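Local coordinates for protein pyridoxal kinase (Lactobacillus plantarum, PDB 3H74) that probably phosphorylates pyridoxal at the expense of ATP to give pyridoxal 5'-phosphate, as a kinase of the ribokinase clan, at residues S13-L24 against A36-H45; Y82-T93 against F120-L131. All blocks are in the same frame, centred on the assembly; numbering follows the deposited sequence. Where two conformers were deposited one is given.

Contact 1 of 2, residues S13-L24 against A36-H45; sequences SAVGGISLSSAL and ALPTSLLSTH
I18 CG1 (chi1 65°) and H45 CG (chi1 67°) each sit between their own backbone N and carbonyl carbon, and these turns bring I18 CD1 to 3.6 Å from H45 CB, the two side chains crossing at about a right angle. Beside them, G16 CA approaches H45 CD2 at 3.6 Å, and G16 O lies in the plane of the imidazole at its edge; a side chain at G16 would collide with this ring. An alanine in place of I18 is likely to open a gap beside H45 CB and CG, where CD1 packs, and give the ring more freedom to turn. The backbones pair in parallel, S13 with L42 and V15 with T44. A14 N donates to L42 O (2.9 Å), V15 N to S43 O from above the carbonyl plane, and H45 N to V15 O at 3.2 Å. Farther along, L24 CD1 meets A36 CB at 3.7 Å, and L20 CD2 packs on P38 CG at 4.0 Å. H45 NE2 is bound by R258 O, and its ring meets Y49 edge-to-face. The contact thus closes a beta-alpha-beta unit, with helix 19-29 linking the neighbouring parallel strands 4-13 and 32-42 of the central sheet.

Contact 2 of 2, residues Y82-T93 against F120-L131; sequences YVGSVALCQQIT and FDQDYVAAMRQL
The helical segments 86-93 and 122-131 run side by side, nearly parallel at 9° with axes 9.1 Å apart. The pair belongs to the alpha/beta fold of the ribokinase clan and has one knob-into-hole contact, C89 among Y124, A127, M128 and L131. The sulfur of C89 approaches the Y124 ring obliquely, SG lying 3.7 Å from CE1, while C89 CB meets A127 CB at 3.9 Å. V86 CG2 extends the apolar seam onto A127 CB. At the far end the I92 and L131 side chains cross, with CG2 of I92 3.8 Å from CD1 of L131, and T93 OG1, which donates to C89 O, rests against the same leucine. L131 reaches this end with CG anti to the backbone N (chi1 176°), and its CD2 points to V83 CG2, tip to tip. S85 and D121 cap their respective helices, taking bonds from L88 N and Y124 N. Near these caps Y82 CE1 touches F120 CZ at 3.5 Å, with the rings slid apart. The Y124 hydroxyl is gripped twice: G84 N reaches OH at 2.9 Å in a nearly straight bond (166°), and a water, which accepts from V83 N, lies 2.6 Å from Y124 OH.

Both contacts are partly buried, but they hold different elements. Contact 1 stays within one beta-alpha-beta unit and relies on main-chain pairing at the ends of adjacent strands 4-13 and 32-42, with apolar side chains flanking it; contact 2 packs helix 86-98 on helix 122-131 mainly through side chains, with a single direct hydrogen bond between its segments. S13, I18, L20 and H45 are buried in contact 1, and C89, Y124, A127 and L131 in contact 2; the exposed parts are A14 and V15 at the strand extension, Q90 and D123 on the helix pair. The two meet at T39, whose OG1 lies 2.8 Å from Y82 O in a probable hydrogen bond, while T39 O packs against L88 CD1.

Contact 1 of 2, residues S13-L24 against A36-H45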
loop_
_atom_site.group_PDB
_atom_site.type_symbol
_atom_site.label_atom_id
_atom_site.label_comp_id
_atom_site.label_asym_id
_atom_site.label_seq_id
_atom_site.Cartn_x
_atom_site.Cartn_y
_atom_site.Cartn_z
ATOM N N SER A 13 -6.138 -10.444 7.983
ATOM C CA SER A 13 -6.733 -10.671 9.297
ATOM C C SER A 13 -8.204 -10.988 9.116
ATOM O O SER A 13 -8.932 -10.274 8.405
ATOM C CB SER A 13 -6.539 -9.494 10.251
ATOM O OG SER A 13 -6.695 -8.245 9.616
ATOM N N ALA A 14 -8.665 -12.063 9.738
ATOM C CA ALA A 14 -10.033 -12.498 9.534
ATOM C C ALA A 14 -11.011 -11.410 9.964
ATOM O O ALA A 14 -11.937 -11.062 9.227
ATOM C CB ALA A 14 -10.296 -13.809 10.279
ATOM N N VAL A 15 -10.781 -10.886 11.162
ATOM C CA VAL A 15 -11.544 -9.770 11.700
ATOM C C VAL A 15 -10.723 -8.492 11.602
ATOM O O VAL A 15 -9.538 -8.462 11.943
ATOM C CB VAL A 15 -11.915 -10.028 13.174
ATOM C CG1 VAL A 15 -12.393 -8.759 13.867
ATOM C CG2 VAL A 15 -12.976 -11.113 13.263
ATOM N N GLY A 16 -11.360 -7.426 11.133
ATOM C CA GLY A 16 -10.759 -6.111 11.223
ATOM C C GLY A 16 -10.992 -5.194 10.043
ATOM O O GLY A 16 -10.806 -3.988 10.178
ATOM N N GLY A 17 -11.358 -5.761 8.897
ATOM C CA GLY A 17 -11.640 -4.969 7.687
ATOM C C GLY A 17 -10.514 -4.089 7.165
ATOM O O GLY A 17 -10.727 -2.930 6.789
ATOM N N ILE A 18 -9.307 -4.626 7.150
ATOM C CA ILE A 18 -8.167 -3.916 6.583
ATOM C C ILE A 18 -7.467 -4.817 5.565
ATOM O O ILE A 18 -7.968 -5.892 5.236
ATOM C CB ILE A 18 -7.188 -3.393 7.684
ATOM C CG1 ILE A 18 -6.529 -4.544 8.459
ATOM C CG2 ILE A 18 -7.900 -2.431 8.652
ATOM C CD1 ILE A 18 -5.273 -4.132 9.240
ATOM N N SER A 19 -6.345 -4.335 5.046
ATOM C CA SER A 19 -5.422 -5.123 4.217
ATOM C C SER A 19 -6.136 -5.994 3.169
ATOM O O SER A 19 -6.938 -5.479 2.391
ATOM C CB SER A 19 -4.414 -5.877 5.098
ATOM O OG SER A 19 -5.054 -6.696 6.056
ATOM N N LEU A 20 -5.872 -7.300 3.130
ATOM C CA LEU A 20 -6.404 -8.124 2.055
ATOM C C LEU A 20 -7.925 -8.166 2.041
ATOM O O LEU A 20 -8.542 -8.225 0.979
ATOM C CB LEU A 20 -5.836 -9.533 2.137
ATOM C CG LEU A 20 -5.779 -10.365 0.861
ATOM C CD1 LEU A 20 -5.108 -9.621 -0.296
ATOM C CD2 LEU A 20 -5.015 -11.642 1.178
ATOM N N SER A 21 -8.542 -8.121 3.227
ATOM C CA SER A 21 -10.007 -8.122 3.316
ATOM C C SER A 21 -10.649 -6.900 2.654
ATOM O O SER A 21 -11.808 -6.960 2.235
ATOM C CB SER A 21 -10.472 -8.219 4.767
ATOM O OG SER A 21 -10.461 -6.962 5.399
ATOM N N SER A 22 -9.920 -5.794 2.572
ATOM C CA SER A 22 -10.443 -4.624 1.873
ATOM C C SER A 22 -9.921 -4.525 0.440
ATOM O O SER A 22 -10.638 -4.061 -0.444
ATOM C CB SER A 22 -10.192 -3.339 2.658
ATOM O OG SER A 22 -8.817 -3.167 2.911
ATOM N N ALA A 23 -8.692 -4.982 0.194
ATOM C CA ALA A 23 -8.157 -4.969 -1.162
ATOM C C ALA A 23 -8.945 -5.886 -2.095
ATOM O O ALA A 23 -9.165 -5.540 -3.257
ATOM C CB ALA A 23 -6.690 -5.336 -1.163
ATOM N N LEU A 24 -9.368 -7.047 -1.600
ATOM C CA LEU A 24 -10.112 -7.990 -2.431
ATOM C C LEU A 24 -11.396 -7.392 -3.005
ATOM O O LEU A 24 -11.588 -7.414 -4.225
ATOM C CB LEU A 24 -10.391 -9.306 -1.687
ATOM C CG LEU A 24 -9.626 -10.530 -2.184
ATOM C CD1 LEU A 24 -9.795 -11.672 -1.203
ATOM C CD2 LEU A 24 -10.078 -10.946 -3.590
ATOM N N ALA A 36 -5.074 -13.358 -4.381
ATOM C CA ALA A 36 -5.068 -12.805 -3.027
ATOM C C ALA A 36 -4.149 -13.638 -2.143
ATOM O O ALA A 36 -4.542 -14.699 -1.656
ATOM C CB ALA A 36 -6.493 -12.776 -2.465
ATOM N N LEU A 37 -2.928 -13.151 -1.955
ATOM C CA LEU A 37 -1.889 -13.920 -1.283
ATOM C C LEU A 37 -1.567 -13.381 0.113
ATOM O O LEU A 37 -0.887 -12.360 0.246
ATOM C CB LEU A 37 -0.622 -13.917 -2.134
ATOM C CG LEU A 37 0.550 -14.710 -1.558
ATOM C CD1 LEU A 37 0.189 -16.175 -1.435
ATOM C CD2 LEU A 37 1.806 -14.541 -2.402
ATOM N N PRO A 38 -2.033 -14.067 1.170
ATOM C CA PRO A 38 -1.639 -13.633 2.510
ATOM C C PRO A 38 -0.139 -13.785 2.749
ATOM O O PRO A 38 0.431 -14.839 2.460
ATOM C CB PRO A 38 -2.423 -14.583 3.434
ATOM C CG PRO A 38 -3.589 -15.063 2.588
ATOM C CD PRO A 38 -2.975 -15.199 1.218
ATOM N N THR A 39 0.482 -12.739 3.285
ATOM C CA THR A 39 1.871 -12.809 3.727
ATOM C C THR A 39 1.934 -13.230 5.196
ATOM O O THR A 39 2.982 -13.666 5.679
ATOM C CB THR A 39 2.564 -11.457 3.550
ATOM O OG1 THR A 39 1.745 -10.465 4.165
ATOM C CG2 THR A 39 2.736 -11.106 2.080
ATOM N N SER A 40 0.798 -13.079 5.880
ATOM C CA SER A 40 0.603 -13.414 7.286
ATOM C C SER A 40 -0.901 -13.639 7.415
ATOM O O SER A 40 -1.677 -12.990 6.705
ATOM C CB SER A 40 1.041 -12.251 8.185
ATOM O OG SER A 40 0.876 -12.561 9.565
ATOM N N LEU A 41 -1.313 -14.555 8.292
ATOM C CA LEU A 41 -2.729 -14.841 8.501
ATOM C C LEU A 41 -3.022 -14.686 9.992
ATOM O O LEU A 41 -2.391 -15.354 10.824
ATOM C CB LEU A 41 -3.048 -16.256 8.020
ATOM C CG LEU A 41 -4.492 -16.722 8.171
ATOM C CD1 LEU A 41 -5.512 -15.824 7.458
ATOM C CD2 LEU A 41 -4.602 -18.160 7.681
ATOM N N LEU A 42 -3.965 -13.811 10.333
ATOM C CA LEU A 42 -4.214 -13.423 11.733
ATOM C C LEU A 42 -5.676 -13.568 12.079
ATOM O O LEU A 42 -6.549 -13.333 11.235
ATOM C CB LEU A 42 -3.822 -11.966 11.986
ATOM C CG LEU A 42 -2.412 -11.503 11.608
ATOM C CD1 LEU A 42 -2.324 -11.037 10.148
ATOM C CD2 LEU A 42 -2.004 -10.349 12.512
ATOM N N SER A 43 -5.957 -13.889 13.341
ATOM C CA SER A 43 -7.341 -13.947 13.821
ATOM C C SER A 43 -8.024 -12.566 13.753
ATOM O O SER A 43 -9.228 -12.465 13.449
ATOM C CB SER A 43 -7.396 -14.485 15.248
ATOM O OG SER A 43 -6.530 -13.737 16.089
ATOM N N THR A 44 -7.259 -11.525 14.084
ATOM C CA THR A 44 -7.710 -10.129 14.033
ATOM C C THR A 44 -6.488 -9.294 13.672
ATOM O O THR A 44 -5.353 -9.772 13.775
ATOM C CB THR A 44 -8.210 -9.599 15.413
ATOM O OG1 THR A 44 -7.094 -9.464 16.311
ATOM C CG2 THR A 44 -9.273 -10.486 16.053
ATOM N N HIS A 45 -6.686 -8.028 13.302
ATOM C CA HIS A 45 -5.521 -7.170 13.177
ATOM C C HIS A 45 -4.923 -6.875 14.554
ATOM O O HIS A 45 -5.470 -7.262 15.597
ATOM C CB HIS A 45 -5.762 -5.918 12.305
ATOM C CG HIS A 45 -6.729 -4.921 12.867
ATOM N ND1 HIS A 45 -6.556 -4.303 14.090
ATOM C CD2 HIS A 45 -7.848 -4.383 12.326
ATOM C CE1 HIS A 45 -7.541 -3.440 14.282
ATOM N NE2 HIS A 45 -8.341 -3.478 13.230
#

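Contact 2 of 2, residues Y82-T93 against F120-L131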
loop_
_atom_site.group_PDB
_atom_site.type_symbol
_atom_site.label_atom_id
_atom_site.label_comp_id
_atom_site.label_asym_id
_atom_site.label_seq_id
_atom_site.Cartn_x
_atom_site.Cartn_y
_atom_site.Cartn_z
ATOM N N TYR A 82 1.976 -4.970 3.437
ATOM C CA TYR A 82 2.719 -5.513 4.575
ATOM C C TYR A 82 3.259 -6.910 4.274
ATOM O O TYR A 82 2.501 -7.798 3.876
ATOM C CB TYR A 82 1.814 -5.567 5.812
ATOM C CG TYR A 82 2.451 -6.214 7.021
ATOM C CD1 TYR A 82 3.064 -5.443 8.005
ATOM C CD2 TYR A 82 2.435 -7.599 7.184
ATOM C CE1 TYR A 82 3.648 -6.040 9.124
ATOM C CE2 TYR A 82 3.027 -8.205 8.296
ATOM C CZ TYR A 82 3.629 -7.409 9.256
ATOM O OH TYR A 82 4.213 -7.971 10.377
ATOM N N VAL A 83 4.557 -7.104 4.494
ATOM C CA VAL A 83 5.190 -8.410 4.285
ATOM C C VAL A 83 5.487 -9.060 5.640
ATOM O O VAL A 83 4.888 -10.084 5.988
ATOM C CB VAL A 83 6.448 -8.321 3.384
ATOM C CG1 VAL A 83 7.081 -9.687 3.236
ATOM C CG2 VAL A 83 6.085 -7.771 2.019
ATOM N N GLY A 84 6.399 -8.465 6.404
ATOM C CA GLY A 84 6.577 -8.834 7.808
ATOM C C GLY A 84 7.866 -9.512 8.204
ATOM O O GLY A 84 8.169 -9.579 9.393
ATOM N N SER A 85 8.619 -10.015 7.233
ATOM C CA SER A 85 9.933 -10.600 7.520
ATOM C C SER A 85 10.896 -10.415 6.365
ATOM O O SER A 85 10.481 -10.264 5.209
ATOM C CB SER A 85 9.804 -12.086 7.864
ATOM O OG SER A 85 9.440 -12.837 6.716
ATOM N N VAL A 86 12.188 -10.417 6.691
ATOM C CA VAL A 86 13.243 -10.274 5.699
ATOM C C VAL A 86 13.167 -11.409 4.677
ATOM O O VAL A 86 13.204 -11.162 3.469
ATOM C CB VAL A 86 14.645 -10.220 6.368
ATOM C CG1 VAL A 86 15.745 -10.402 5.340
ATOM C CG2 VAL A 86 14.836 -8.904 7.120
ATOM N N ALA A 87 13.034 -12.642 5.164
ATOM C CA ALA A 87 12.964 -13.804 4.282
ATOM C C ALA A 87 11.841 -13.687 3.256
ATOM O O ALA A 87 12.047 -13.972 2.076
ATOM C CB ALA A 87 12.810 -15.080 5.089
ATOM N N LEU A 88 10.652 -13.278 3.698
ATOM C CA LEU A 88 9.535 -13.132 2.766
ATOM C C LEU A 88 9.728 -11.982 1.777
ATOM O O LEU A 88 9.370 -12.117 0.609
ATOM C CB LEU A 88 8.188 -13.033 3.487
ATOM C CG LEU A 88 7.672 -14.340 4.101
ATOM C CD1 LEU A 88 6.269 -14.153 4.663
ATOM C CD2 LEU A 88 7.715 -15.494 3.090
ATOM N N CYS A 89 10.318 -10.869 2.217
ATOM C CA CYS A 89 10.668 -9.794 1.293
ATOM C C CYS A 89 11.563 -10.309 0.172
ATOM O O CYS A 89 11.354 -10.004 -0.995
ATOM C CB CYS A 89 11.381 -8.660 2.021
ATOM S SG CYS A 89 10.293 -7.554 2.929
ATOM N N GLN A 90 12.563 -11.105 0.546
ATOM C CA GLN A 90 13.503 -11.669 -0.422
ATOM C C GLN A 90 12.824 -12.626 -1.396
ATOM O O GLN A 90 13.055 -12.561 -2.597
ATOM C CB GLN A 90 14.659 -12.363 0.300
ATOM C CG GLN A 90 15.531 -11.403 1.091
ATOM C CD GLN A 90 16.517 -12.104 2.012
ATOM O OE1 GLN A 90 16.374 -13.286 2.317
ATOM N NE2 GLN A 90 17.519 -11.364 2.469
ATOM N N GLN A 91 11.964 -13.490 -0.866
ATOM C CA GLN A 91 11.209 -14.432 -1.692
ATOM C C GLN A 91 10.327 -13.711 -2.700
ATOM O O GLN A 91 10.297 -14.054 -3.880
ATOM C CB GLN A 91 10.345 -15.326 -0.811
ATOM C CG GLN A 91 11.138 -16.351 -0.003
ATOM C CD GLN A 91 11.467 -17.622 -0.790
ATOM O OE1 GLN A 91 10.876 -17.897 -1.840
ATOM N NE2 GLN A 91 12.407 -18.403 -0.277
ATOM N N ILE A 92 9.599 -12.701 -2.223
ATOM C CA ILE A 92 8.738 -11.901 -3.097
ATOM C C ILE A 92 9.555 -11.179 -4.177
ATOM O O ILE A 92 9.186 -11.188 -5.348
ATOM C CB ILE A 92 7.860 -10.911 -2.289
ATOM C CG1 ILE A 92 6.869 -11.684 -1.417
ATOM C CG2 ILE A 92 7.138 -9.915 -3.220
ATOM C CD1 ILE A 92 6.190 -10.839 -0.350
ATOM N N THR A 93 10.677 -10.583 -3.773
ATOM C CA THR A 93 11.524 -9.834 -4.705
ATOM C C THR A 93 11.928 -10.693 -5.913
ATOM O O THR A 93 11.774 -10.279 -7.061
ATOM C CB THR A 93 12.779 -9.255 -4.006
ATOM O OG1 THR A 93 12.379 -8.377 -2.946
ATOM C CG2 THR A 93 13.643 -8.468 -4.993
ATOM N N PHE A 120 10.214 -4.520 13.602
ATOM C CA PHE A 120 11.018 -4.124 12.447
ATOM C C PHE A 120 12.298 -3.412 12.874
ATOM O O PHE A 120 12.301 -2.598 13.805
ATOM C CB PHE A 120 10.227 -3.212 11.503
ATOM C CG PHE A 120 9.105 -3.903 10.754
ATOM C CD1 PHE A 120 9.068 -5.293 10.603
ATOM C CD2 PHE A 120 8.105 -3.141 10.156
ATOM C CE1 PHE A 120 8.032 -5.905 9.896
ATOM C CE2 PHE A 120 7.071 -3.741 9.447
ATOM C CZ PHE A 120 7.034 -5.126 9.311
ATOM N N ASP A 121 13.379 -3.722 12.172
ATOM C CA ASP A 121 14.686 -3.143 12.452
ATOM C C ASP A 121 15.372 -2.722 11.154
ATOM O O ASP A 121 14.771 -2.796 10.076
ATOM C CB ASP A 121 15.541 -4.146 13.239
ATOM C CG ASP A 121 15.653 -5.503 12.547
ATOM O OD1 ASP A 121 15.382 -5.600 11.328
ATOM O OD2 ASP A 121 16.020 -6.487 13.225
ATOM N N GLN A 122 16.632 -2.295 11.247
ATOM C CA GLN A 122 17.393 -1.872 10.072
ATOM C C GLN A 122 17.561 -2.967 9.020
ATOM O O GLN A 122 17.624 -2.674 7.827
ATOM C CB GLN A 122 18.752 -1.307 10.479
ATOM C CG GLN A 122 18.687 0.143 10.940
ATOM C CD GLN A 122 18.452 1.121 9.795
ATOM O OE1 GLN A 122 19.150 1.094 8.777
ATOM N NE2 GLN A 122 17.469 1.995 9.964
ATOM N N ASP A 123 17.633 -4.219 9.465
ATOM C CA ASP A 123 17.694 -5.352 8.544
ATOM C C ASP A 123 16.434 -5.405 7.682
ATOM O O ASP A 123 16.511 -5.683 6.486
ATOM C CB ASP A 123 17.869 -6.674 9.302
ATOM C CG ASP A 123 19.297 -6.898 9.789
ATOM O OD1 ASP A 123 20.232 -6.243 9.278
ATOM O OD2 ASP A 123 19.471 -7.748 10.684
ATOM N N TYR A 124 15.280 -5.133 8.291
ATOM C CA TYR A 124 14.024 -5.134 7.545
ATOM C C TYR A 124 13.961 -3.960 6.570
ATOM O O TYR A 124 13.486 -4.120 5.446
ATOM C CB TYR A 124 12.813 -5.143 8.477
ATOM C CG TYR A 124 11.523 -5.415 7.738
ATOM C CD1 TYR A 124 11.223 -6.687 7.273
ATOM C CD2 TYR A 124 10.615 -4.392 7.480
ATOM C CE1 TYR A 124 10.050 -6.947 6.589
ATOM C CE2 TYR A 124 9.435 -4.637 6.780
ATOM C CZ TYR A 124 9.162 -5.916 6.342
ATOM O OH TYR A 124 8.005 -6.187 5.657
ATOM N N VAL A 125 14.465 -2.797 6.989
ATOM C CA VAL A 125 14.556 -1.639 6.105
ATOM C C VAL A 125 15.407 -1.962 4.875
ATOM O O VAL A 125 15.053 -1.601 3.752
ATOM C CB VAL A 125 15.120 -0.391 6.838
ATOM C CG1 VAL A 125 15.228 0.783 5.895
ATOM C CG2 VAL A 125 14.218 -0.011 8.007
ATOM N N ALA A 126 16.532 -2.644 5.092
ATOM C CA ALA A 126 17.403 -3.031 3.992
ATOM C C ALA A 126 16.695 -3.995 3.030
ATOM O O ALA A 126 16.813 -3.863 1.810
ATOM C CB ALA A 126 18.694 -3.636 4.521
ATOM N N ALA A 127 15.950 -4.952 3.582
ATOM C CA ALA A 127 15.169 -5.860 2.750
ATOM C C ALA A 127 14.117 -5.103 1.923
ATOM O O ALA A 127 13.890 -5.415 0.753
ATOM C CB ALA A 127 14.516 -6.931 3.602
HETATM N N MSE A 128 13.503 -4.092 2.531
HETATM C CA MSE A 128 12.507 -3.279 1.844
HETATM C C MSE A 128 13.136 -2.489 0.692
HETATM O O MSE A 128 12.543 -2.359 -0.378
HETATM C CB MSE A 128 11.829 -2.332 2.826
HETATM C CG MSE A 128 10.640 -1.607 2.218
HETATM SE SE MSE A 128 9.273 -2.790 1.471
HETATM C CE MSE A 128 9.007 -3.935 3.013
ATOM N N ARG A 129 14.356 -1.983 0.901
ATOM C CA ARG A 129 15.046 -1.252 -0.158
ATOM C C ARG A 129 15.295 -2.166 -1.372
ATOM O O ARG A 129 15.204 -1.731 -2.426
ATOM C CB ARG A 129 16.396 -0.676 0.352
ATOM C CG ARG A 129 16.284 0.499 1.348
ATOM C CD ARG A 129 17.661 1.052 1.697
ATOM N NE ARG A 129 17.587 2.030 2.742
ATOM C CZ ARG A 129 18.173 1.926 3.897
ATOM N NH1 ARG A 129 18.932 0.903 4.177
ATOM N NH2 ARG A 129 18.045 2.864 4.759
ATOM N N GLN A 130 15.544 -3.425 -1.141
ATOM C CA GLN A 130 15.666 -4.374 -2.258
ATOM C C GLN A 130 14.324 -4.630 -2.978
ATOM O O GLN A 130 14.255 -4.636 -4.133
ATOM C CB GLN A 130 16.232 -5.717 -1.782
ATOM C CG GLN A 130 15.749 -6.014 -0.401
ATOM C CD GLN A 130 15.578 -7.515 0.014
ATOM O OE1 GLN A 130 16.608 -8.146 0.429
ATOM N NE2 GLN A 130 14.307 -8.051 -0.062
ATOM N N LEU A 131 13.287 -4.816 -2.187
ATOM C CA LEU A 131 11.957 -5.100 -2.723
ATOM C C LEU A 131 11.405 -3.938 -3.569
ATOM O O LEU A 131 10.782 -4.186 -4.512
ATOM C CB LEU A 131 10.989 -5.432 -1.563
ATOM C CG LEU A 131 9.520 -5.659 -1.927
ATOM C CD1 LEU A 131 9.400 -6.817 -2.931
ATOM C CD2 LEU A 131 8.760 -5.988 -0.647
HETATM O O HOH W 1 6.260 -4.336 4.991
#